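Local coordinates for protein toll-like receptor 13 (Mus musculus, PDB 4Z0C) that recognises bacterial 23S ribosomal RNA through its leucine-rich-repeat ectodomain and signals through MYD88 and TRAF6 to activate NF-kappa-B and the inflammatory response, at residues 594-600 with 621-626; 3-8 with 32-36; 406-412 with 430-436. All coordinates share one frame; numbering follows the deposited sequence.

All three contacts belong to the leucine-rich-repeat ectodomain of the receptor, yet none touches another. Contact 2, at the amino-terminal end, and contact 3, in LRR 16 and LRR 17, lie on opposite sides of the chain's centre with their own centres about 47 Å apart. Contact 1, towards the carboxy-terminal end of the solenoid, has its centre about 32 Å from that of contact 2 and about 43 Å from that of contact 3. The bound RNA approaches each of them, with nearest atoms about 7, about 6 and about 5 Å from contacts 1, 2 and 3. Among the three, contact 3 alone is reached by the second subunit.

Contact 1: 594-600 with 621-626; sequences LNASLFQ and DMFSSL
One water is held by three backbone groups: it donates to Ala596 O, 2.7 Å from the water oxygen, and to Met622 O at 2.8 Å, and it accepts from Phe599 N. This single molecule joins the backbones of 594-600 and 621-626, which make no direct hydrogen bond to each other. Around this bridge the packing centres on Met622 and Phe599. With CG anti to the backbone N (chi1 179°) and a turn at its last torsion (chi3 -89°), Met622 runs across Phe599. Its CG lies 3.5 Å from Phe599 CD2, and its SD makes an oblique Met-aromatic contact with the ring. Beyond the turn, Met622 CE ends 3.7 Å from Leu594 CB and also meets the carbonyl oxygens of Leu594 and Asn595. Met622 O sits at the edge of the Phe599 ring, in its plane, whereas Phe623 meets that ring rim to rim, the planes only 24° apart and Phe599 CE2 3.7 Å from Phe623 CE1. Leu626 CD2 completes the apolar group, 3.8 Å from Phe599 CB. Within 594-600, Asn595 OD1 accepts from Ser597 N at 2.8 Å, forming an Asx turn, and Ser597 OG donates to it as well. Phe599 and Phe623, at matching positions in successive repeats, run alongside each other, consistent with the phenylalanine spine of leucine-rich-repeat solenoids.

Contact 2: 3-8 with 32-36; sequences FNKCTQ and DIPRY
Tyr36 OH donates to Gln8 OE1 at 2.9 Å, arriving in the plane of the amide and on a lone pair of the oxygen. Gln8 reaches this hydroxyl stretched out past CG (chi2 176°), and its other amide atom, NE2, is hydrogen-bonded to Tyr1 OH, which fixes which way the amide is turned. At the far end of the contact Asn4 N donates to Asp32 OD2 at 3.1 Å. That bond is bent, with 136° at the hydrogen, and comes from above the carboxylate plane. Asp32 OD1, buried here without a polar partner in the model, lies 3.7 Å from Phe3 CB. Between the two polar ends sits the Phe3 ring, which His683 from the carboxy-terminal part of the chain also meets. Pro34 CD approaches Phe3 CZ obliquely to 3.3 Å, a tight fit, and Ile33 lies over one ring face, its CG2 4.1 Å from Phe3 CD2. The same methyl is 4.1 Å from Cys6 CB, next to the disulfide that Cys6 forms with Cys18. Pro34 also serves Tyr36, for its CB stands 3.5 Å above the centre of the tyrosine ring. Thus the amino-terminal segment packs against the loop joining helix 26-30 to strand 39-41 and then enters strand 7-9, an outermost strand within the chain that pairs antiparallel with 15-17.

Contact 3: 406-412 with 430-436; sequences NLAACWI and DLGDNNI
Two consecutive leucine-rich repeats, LRR 16 and LRR 17, stack here through the asparagine ladder known from leucine-rich-repeat solenoids, with Asn434 as one rung. With CG anti to the carbonyl carbon (chi1 -77°), this side chain reaches across from its own repeat to the preceding one. Its ND2 donates to Leu407 O at 3.0 Å and, within its own turn, to Leu431 O at 2.9 Å; both acceptors lie near the amide plane, although the amide meets each carbonyl from above that carbonyl's plane. On the other side of the amide, Asn434 OD1 accepts from Ile412 N at 3.1 Å. Both polar ends of the buried amide are therefore used, and its rotation is fixed by the three bonds. Backbone bonds run alongside: Leu407 N donates to Asp430 O, Ala409 N to Gly432 O at 3.0 Å with 165° at the hydrogen, and Asn435 N to Ile412 O at 2.8 Å. Each repeat turns in the same way, by a type II beta turn, at Leu407 to Cys410 and at Leu431 to Asn434. An Asx turn overlaps the start of each, with Asn406 OD1 accepting from Ala408 N and Asp430 OD1 from Gly432 N. The side chains of Asn406 and Asp430 are nearly parallel, planes 4° apart, but not hydrogen-bonded to each other. Among the buried apolar side chains, Leu407 CD1 packs 4.0 Å from Leu431 CD2, and Ile412 CG2 lies 4.0 Å from Ile436 CG1. Asn435 OD1 binds Arg437 of the second subunit, and Trp411 packs on Val413 of that subunit. The segments leave the parallel strands 404-406 and 428-430, bridged at Asn406 and Asp430, and Asn458 continues the pattern by bonding to Leu431 O and Ile436 N.

Contact 1: 594-600 with 621-626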
loop_
_atom_site.group_PDB
_atom_site.type_symbol
_atom_site.label_atom_id
_atom_site.label_comp_id
_atom_site.label_asym_id
_atom_site.label_seq_id
_atom_site.Cartn_x
_atom_site.Cartn_y
_atom_site.Cartn_z
ATOM N N LEU A 594 -10.038 23.105 -4.493
ATOM C CA LEU A 594 -10.475 23.780 -3.278
ATOM C C LEU A 594 -11.461 24.875 -3.681
ATOM O O LEU A 594 -11.135 25.726 -4.510
ATOM C CB LEU A 594 -9.275 24.397 -2.540
ATOM C CG LEU A 594 -8.086 23.487 -2.206
ATOM C CD1 LEU A 594 -6.927 24.279 -1.616
ATOM C CD2 LEU A 594 -8.495 22.406 -1.241
ATOM N N ASN A 595 -12.680 24.817 -3.144
ATOM C CA ASN A 595 -13.684 25.839 -3.407
ATOM C C ASN A 595 -13.097 27.205 -3.073
ATOM O O ASN A 595 -12.312 27.337 -2.128
ATOM C CB ASN A 595 -14.947 25.570 -2.581
ATOM C CG ASN A 595 -16.061 26.598 -2.827
ATOM O OD1 ASN A 595 -15.939 27.767 -2.444
ATOM N ND2 ASN A 595 -17.161 26.155 -3.445
ATOM N N ALA A 596 -13.461 28.213 -3.861
ATOM C CA ALA A 596 -12.878 29.548 -3.710
ATOM C C ALA A 596 -13.021 30.072 -2.281
ATOM O O ALA A 596 -12.123 30.731 -1.776
ATOM C CB ALA A 596 -13.491 30.519 -4.702
ATOM N N SER A 597 -14.128 29.750 -1.617
ATOM C CA SER A 597 -14.352 30.238 -0.261
ATOM C C SER A 597 -14.205 29.161 0.821
ATOM O O SER A 597 -14.741 29.313 1.918
ATOM C CB SER A 597 -15.736 30.890 -0.162
ATOM O OG SER A 597 -16.746 30.046 -0.692
ATOM N N LEU A 598 -13.464 28.095 0.517
ATOM C CA LEU A 598 -13.298 26.955 1.429
ATOM C C LEU A 598 -12.704 27.317 2.802
ATOM O O LEU A 598 -13.114 26.762 3.828
ATOM C CB LEU A 598 -12.426 25.884 0.761
ATOM C CG LEU A 598 -12.229 24.548 1.485
ATOM C CD1 LEU A 598 -13.532 23.772 1.563
ATOM C CD2 LEU A 598 -11.165 23.756 0.770
ATOM N N PHE A 599 -11.762 28.259 2.816
ATOM C CA PHE A 599 -11.055 28.637 4.040
ATOM C C PHE A 599 -11.740 29.737 4.862
ATOM O O PHE A 599 -11.158 30.257 5.811
ATOM C CB PHE A 599 -9.634 29.101 3.714
ATOM C CG PHE A 599 -8.775 28.049 3.093
ATOM C CD1 PHE A 599 -8.676 26.798 3.653
ATOM C CD2 PHE A 599 -8.070 28.314 1.933
ATOM C CE1 PHE A 599 -7.877 25.834 3.066
ATOM C CE2 PHE A 599 -7.271 27.356 1.347
ATOM C CZ PHE A 599 -7.174 26.116 1.914
ATOM N N GLN A 600 -12.960 30.102 4.502
ATOM C CA GLN A 600 -13.617 31.252 5.131
ATOM C C GLN A 600 -13.804 31.177 6.636
ATOM O O GLN A 600 -13.734 32.189 7.322
ATOM C CB GLN A 600 -14.965 31.515 4.488
ATOM C CG GLN A 600 -14.880 32.396 3.276
ATOM C CD GLN A 600 -16.246 32.822 2.801
ATOM O OE1 GLN A 600 -17.224 32.071 2.925
ATOM N NE2 GLN A 600 -16.332 34.038 2.281
ATOM N N ASP A 621 -8.411 35.811 -3.386
ATOM C CA ASP A 621 -9.125 35.885 -2.101
ATOM C C ASP A 621 -9.350 34.542 -1.385
ATOM O O ASP A 621 -10.161 34.451 -0.457
ATOM C CB ASP A 621 -10.456 36.646 -2.231
ATOM C CG ASP A 621 -10.263 38.164 -2.339
ATOM O OD1 ASP A 621 -9.488 38.736 -1.538
ATOM O OD2 ASP A 621 -10.917 38.786 -3.206
ATOM N N MET A 622 -8.659 33.496 -1.817
ATOM C CA MET A 622 -8.779 32.216 -1.130
ATOM C C MET A 622 -8.245 32.253 0.309
ATOM O O MET A 622 -8.790 31.608 1.202
ATOM C CB MET A 622 -8.082 31.113 -1.926
ATOM C CG MET A 622 -8.136 29.753 -1.262
ATOM S SD MET A 622 -7.633 28.440 -2.384
ATOM C CE MET A 622 -9.234 28.062 -3.095
ATOM N N PHE A 623 -7.204 33.042 0.538
ATOM C CA PHE A 623 -6.519 33.027 1.827
ATOM C C PHE A 623 -6.809 34.266 2.674
ATOM O O PHE A 623 -6.380 34.353 3.827
ATOM C CB PHE A 623 -5.009 32.893 1.589
ATOM C CG PHE A 623 -4.649 31.795 0.609
ATOM C CD1 PHE A 623 -4.841 30.456 0.937
ATOM C CD2 PHE A 623 -4.096 32.095 -0.630
ATOM C CE1 PHE A 623 -4.512 29.462 0.042
ATOM C CE2 PHE A 623 -3.754 31.078 -1.523
ATOM C CZ PHE A 623 -3.962 29.777 -1.184
ATOM N N SER A 624 -7.587 35.187 2.107
ATOM C CA SER A 624 -7.886 36.486 2.713
ATOM C C SER A 624 -8.638 36.430 4.037
ATOM O O SER A 624 -8.758 37.438 4.698
ATOM C CB SER A 624 -8.699 37.346 1.743
ATOM O OG SER A 624 -7.961 37.593 0.571
ATOM N N SER A 625 -9.178 35.278 4.418
ATOM C CA SER A 625 -9.875 35.195 5.699
ATOM C C SER A 625 -8.941 34.720 6.798
ATOM O O SER A 625 -9.276 34.796 7.977
ATOM C CB SER A 625 -11.086 34.259 5.626
ATOM O OG SER A 625 -12.193 34.900 5.012
ATOM N N LEU A 626 -7.762 34.252 6.406
ATOM C CA LEU A 626 -6.860 33.604 7.344
ATOM C C LEU A 626 -6.098 34.623 8.207
ATOM O O LEU A 626 -4.925 34.896 7.972
ATOM C CB LEU A 626 -5.916 32.650 6.599
ATOM C CG LEU A 626 -6.596 31.603 5.691
ATOM C CD1 LEU A 626 -5.564 30.764 4.935
ATOM C CD2 LEU A 626 -7.569 30.696 6.448
HETATM O O HOH W 1 -11.141 30.203 0.645
#

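Contact 2: 3-8 with 32-36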
loop_
_atom_site.group_PDB
_atom_site.type_symbol
_atom_site.label_atom_id
_atom_site.label_comp_id
_atom_site.label_asym_id
_atom_site.label_seq_id
_atom_site.Cartn_x
_atom_site.Cartn_y
_atom_site.Cartn_z
ATOM N N PHE A 3 17.461 34.056 3.545
ATOM C CA PHE A 3 18.885 33.900 3.338
ATOM C C PHE A 3 19.111 33.131 2.047
ATOM O O PHE A 3 18.162 32.835 1.321
ATOM C CB PHE A 3 19.511 33.170 4.520
ATOM C CG PHE A 3 18.900 33.534 5.855
ATOM C CD1 PHE A 3 18.669 34.856 6.203
ATOM C CD2 PHE A 3 18.556 32.542 6.763
ATOM C CE1 PHE A 3 18.109 35.178 7.430
ATOM C CE2 PHE A 3 17.990 32.857 7.996
ATOM C CZ PHE A 3 17.766 34.169 8.328
ATOM N N ASN A 4 20.362 32.787 1.771
ATOM C CA ASN A 4 20.701 32.093 0.533
ATOM C C ASN A 4 20.715 30.573 0.700
ATOM O O ASN A 4 19.916 29.877 0.074
ATOM C CB ASN A 4 22.049 32.588 -0.004
ATOM C CG ASN A 4 22.545 31.782 -1.198
ATOM O OD1 ASN A 4 21.769 31.135 -1.904
ATOM N ND2 ASN A 4 23.849 31.837 -1.439
ATOM N N LYS A 5 21.636 30.070 1.519
ATOM C CA LYS A 5 21.836 28.632 1.686
ATOM C C LYS A 5 21.078 28.032 2.870
ATOM O O LYS A 5 20.834 26.833 2.904
ATOM C CB LYS A 5 23.325 28.332 1.838
ATOM C CG LYS A 5 23.891 27.463 0.740
ATOM C CD LYS A 5 24.229 28.259 -0.495
ATOM C CE LYS A 5 25.004 27.400 -1.476
ATOM N NZ LYS A 5 25.210 28.090 -2.779
ATOM N N CYS A 6 20.670 28.876 3.811
ATOM C CA CYS A 6 20.107 28.449 5.087
ATOM C C CYS A 6 18.678 28.934 5.255
ATOM O O CYS A 6 18.275 29.924 4.639
ATOM C CB CYS A 6 20.927 29.057 6.247
ATOM S SG CYS A 6 22.677 28.606 6.343
ATOM N N THR A 7 17.927 28.303 6.148
ATOM C CA THR A 7 16.603 28.826 6.479
ATOM C C THR A 7 16.386 28.832 7.972
ATOM O O THR A 7 17.009 28.071 8.703
ATOM C CB THR A 7 15.438 28.016 5.803
ATOM O OG1 THR A 7 14.177 28.565 6.207
ATOM C CG2 THR A 7 15.475 26.531 6.196
ATOM N N GLN A 8 15.510 29.713 8.432
ATOM C CA GLN A 8 15.064 29.633 9.814
ATOM C C GLN A 8 14.032 28.518 9.982
ATOM O O GLN A 8 13.352 28.126 9.034
ATOM C CB GLN A 8 14.511 30.977 10.305
ATOM C CG GLN A 8 15.620 31.995 10.651
ATOM C CD GLN A 8 15.090 33.363 11.056
ATOM O OE1 GLN A 8 15.847 34.207 11.507
ATOM N NE2 GLN A 8 13.786 33.587 10.886
ATOM N N ASP A 32 24.988 35.658 5.749
ATOM C CA ASP A 32 23.748 36.428 5.724
ATOM C C ASP A 32 22.746 36.065 6.824
ATOM O O ASP A 32 21.614 36.525 6.794
ATOM C CB ASP A 32 23.086 36.334 4.356
ATOM C CG ASP A 32 22.905 34.904 3.899
ATOM O OD1 ASP A 32 23.075 33.995 4.732
ATOM O OD2 ASP A 32 22.602 34.689 2.705
ATOM N N ILE A 33 23.159 35.260 7.799
ATOM C CA ILE A 33 22.215 34.808 8.828
ATOM C C ILE A 33 22.257 35.684 10.084
ATOM O O ILE A 33 23.297 36.285 10.377
ATOM C CB ILE A 33 22.377 33.279 9.145
ATOM C CG1 ILE A 33 23.562 33.007 10.053
ATOM C CG2 ILE A 33 22.467 32.465 7.843
ATOM C CD1 ILE A 33 23.677 31.543 10.424
ATOM N N PRO A 34 21.132 35.763 10.829
ATOM C CA PRO A 34 21.018 36.750 11.915
ATOM C C PRO A 34 21.997 36.555 13.072
ATOM O O PRO A 34 22.457 35.446 13.375
ATOM C CB PRO A 34 19.578 36.562 12.421
ATOM C CG PRO A 34 18.862 35.877 11.313
ATOM C CD PRO A 34 19.894 34.981 10.691
ATOM N N ARG A 35 22.302 37.664 13.728
ATOM C CA ARG A 35 23.211 37.651 14.858
ATOM C C ARG A 35 22.546 37.025 16.086
ATOM O O ARG A 35 23.231 36.618 17.022
ATOM C CB ARG A 35 23.706 39.078 15.161
ATOM C CG ARG A 35 24.466 39.735 14.010
ATOM C CD ARG A 35 24.840 41.186 14.321
ATOM N NE ARG A 35 26.273 41.332 14.563
ATOM C CZ ARG A 35 26.865 41.073 15.726
ATOM N NH1 ARG A 35 28.176 41.221 15.851
ATOM N NH2 ARG A 35 26.148 40.658 16.763
ATOM N N TYR A 36 21.212 36.948 16.087
ATOM C CA TYR A 36 20.490 36.370 17.231
ATOM C C TYR A 36 20.347 34.832 17.169
ATOM O O TYR A 36 19.660 34.223 17.992
ATOM C CB TYR A 36 19.118 37.044 17.427
ATOM C CG TYR A 36 18.191 36.948 16.233
ATOM C CD1 TYR A 36 17.679 35.719 15.821
ATOM C CD2 TYR A 36 17.776 38.090 15.548
ATOM C CE1 TYR A 36 16.814 35.618 14.736
ATOM C CE2 TYR A 36 16.910 38.000 14.464
ATOM C CZ TYR A 36 16.437 36.758 14.062
ATOM O OH TYR A 36 15.578 36.647 12.991
#

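Contact 3: 406-412 with 430-436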
loop_
_atom_site.group_PDB
_atom_site.type_symbol
_atom_site.label_atom_id
_atom_site.label_comp_id
_atom_site.label_asym_id
_atom_site.label_seq_id
_atom_site.Cartn_x
_atom_site.Cartn_y
_atom_site.Cartn_z
ATOM N N ASN A 406 1.595 -6.052 24.689
ATOM C CA ASN A 406 2.158 -5.921 23.346
ATOM C C ASN A 406 2.107 -7.251 22.587
ATOM O O ASN A 406 2.816 -8.217 22.933
ATOM C CB ASN A 406 3.597 -5.404 23.410
ATOM C CG ASN A 406 4.176 -5.100 22.032
ATOM O OD1 ASN A 406 3.463 -5.102 21.025
ATOM N ND2 ASN A 406 5.481 -4.857 21.981
ATOM N N LEU A 407 1.270 -7.269 21.551
ATOM C CA LEU A 407 1.042 -8.421 20.690
ATOM C C LEU A 407 1.379 -8.088 19.237
ATOM O O LEU A 407 0.898 -8.735 18.331
ATOM C CB LEU A 407 -0.429 -8.827 20.778
ATOM C CG LEU A 407 -0.849 -9.501 22.078
ATOM C CD1 LEU A 407 -2.349 -9.509 22.186
ATOM C CD2 LEU A 407 -0.349 -10.934 22.047
ATOM N N ALA A 408 2.213 -7.081 19.024
ATOM C CA ALA A 408 2.561 -6.646 17.680
ATOM C C ALA A 408 3.323 -7.696 16.886
ATOM O O ALA A 408 4.140 -8.414 17.431
ATOM C CB ALA A 408 3.367 -5.359 17.736
ATOM N N ALA A 409 3.025 -7.783 15.595
ATOM C CA ALA A 409 3.727 -8.657 14.657
ATOM C C ALA A 409 3.636 -10.135 15.009
ATOM O O ALA A 409 4.462 -10.942 14.573
ATOM C CB ALA A 409 5.168 -8.223 14.465
ATOM N N CYS A 410 2.626 -10.496 15.788
ATOM C CA CYS A 410 2.247 -11.892 15.866
ATOM C C CYS A 410 1.464 -12.244 14.583
ATOM O O CYS A 410 1.475 -11.476 13.618
ATOM C CB CYS A 410 1.392 -12.141 17.093
ATOM S SG CYS A 410 2.299 -11.955 18.620
ATOM N N TRP A 411 0.801 -13.398 14.557
ATOM C CA TRP A 411 0.074 -13.816 13.354
ATOM C C TRP A 411 -1.429 -13.831 13.586
ATOM O O TRP A 411 -2.163 -14.586 12.951
ATOM C CB TRP A 411 0.538 -15.200 12.891
ATOM C CG TRP A 411 1.963 -15.272 12.459
ATOM C CD1 TRP A 411 2.850 -14.234 12.341
ATOM C CD2 TRP A 411 2.679 -16.455 12.089
ATOM N NE1 TRP A 411 4.072 -14.701 11.913
ATOM C CE2 TRP A 411 3.996 -16.062 11.758
ATOM C CE3 TRP A 411 2.345 -17.809 12.030
ATOM C CZ2 TRP A 411 4.963 -16.973 11.342
ATOM C CZ3 TRP A 411 3.313 -18.721 11.619
ATOM C CH2 TRP A 411 4.603 -18.297 11.273
ATOM N N ILE A 412 -1.887 -13.001 14.506
ATOM C CA ILE A 412 -3.257 -13.111 14.981
ATOM C C ILE A 412 -4.308 -12.913 13.886
ATOM O O ILE A 412 -4.330 -11.925 13.121
ATOM C CB ILE A 412 -3.506 -12.197 16.178
ATOM C CG1 ILE A 412 -2.665 -12.698 17.369
ATOM C CG2 ILE A 412 -5.009 -12.118 16.491
ATOM C CD1 ILE A 412 -2.414 -11.649 18.434
ATOM N N ASP A 430 -1.460 -3.129 21.945
ATOM C CA ASP A 430 -0.837 -3.064 20.632
ATOM C C ASP A 430 -1.121 -4.330 19.826
ATOM O O ASP A 430 -0.534 -5.396 20.087
ATOM C CB ASP A 430 0.671 -2.839 20.752
ATOM C CG ASP A 430 1.318 -2.454 19.419
ATOM O OD1 ASP A 430 0.630 -2.473 18.364
ATOM O OD2 ASP A 430 2.531 -2.156 19.416
ATOM N N LEU A 431 -2.006 -4.202 18.834
ATOM C CA LEU A 431 -2.371 -5.331 17.971
ATOM C C LEU A 431 -1.878 -5.106 16.566
ATOM O O LEU A 431 -2.367 -5.720 15.614
ATOM C CB LEU A 431 -3.881 -5.555 17.955
ATOM C CG LEU A 431 -4.330 -6.305 19.203
ATOM C CD1 LEU A 431 -5.804 -6.068 19.496
ATOM C CD2 LEU A 431 -4.039 -7.774 18.996
ATOM N N GLY A 432 -0.919 -4.198 16.447
ATOM C CA GLY A 432 -0.370 -3.831 15.165
ATOM C C GLY A 432 0.278 -4.983 14.425
ATOM O O GLY A 432 0.765 -5.916 15.031
ATOM N N ASP A 433 0.217 -4.929 13.099
ATOM C CA ASP A 433 0.966 -5.819 12.230
ATOM C C ASP A 433 0.578 -7.288 12.431
ATOM O O ASP A 433 1.378 -8.193 12.205
ATOM C CB ASP A 433 2.465 -5.617 12.410
ATOM C CG ASP A 433 3.275 -6.272 11.306
ATOM O OD1 ASP A 433 2.726 -6.448 10.198
ATOM O OD2 ASP A 433 4.444 -6.644 11.559
ATOM N N ASN A 434 -0.655 -7.522 12.861
ATOM C CA ASN A 434 -1.177 -8.878 12.867
ATOM C C ASN A 434 -1.845 -9.220 11.529
ATOM O O ASN A 434 -1.457 -8.674 10.498
ATOM C CB ASN A 434 -2.084 -9.105 14.078
ATOM C CG ASN A 434 -1.271 -9.307 15.376
ATOM O OD1 ASN A 434 -0.650 -10.346 15.572
ATOM N ND2 ASN A 434 -1.297 -8.323 16.259
ATOM N N ASN A 435 -2.801 -10.145 11.532
ATOM C CA ASN A 435 -3.521 -10.532 10.314
ATOM C C ASN A 435 -5.018 -10.346 10.498
ATOM O O ASN A 435 -5.800 -11.149 10.002
ATOM C CB ASN A 435 -3.284 -12.015 9.969
ATOM C CG ASN A 435 -1.828 -12.337 9.670
ATOM O OD1 ASN A 435 -1.125 -11.561 9.013
ATOM N ND2 ASN A 435 -1.373 -13.492 10.143
ATOM N N ILE A 436 -5.434 -9.331 11.242
ATOM C CA ILE A 436 -6.843 -9.250 11.594
ATOM C C ILE A 436 -7.631 -8.632 10.464
ATOM O O ILE A 436 -7.291 -7.528 10.015
ATOM C CB ILE A 436 -7.062 -8.484 12.899
ATOM C CG1 ILE A 436 -6.319 -9.187 14.029
ATOM C CG2 ILE A 436 -8.538 -8.421 13.215
ATOM C CD1 ILE A 436 -6.027 -8.307 15.253
#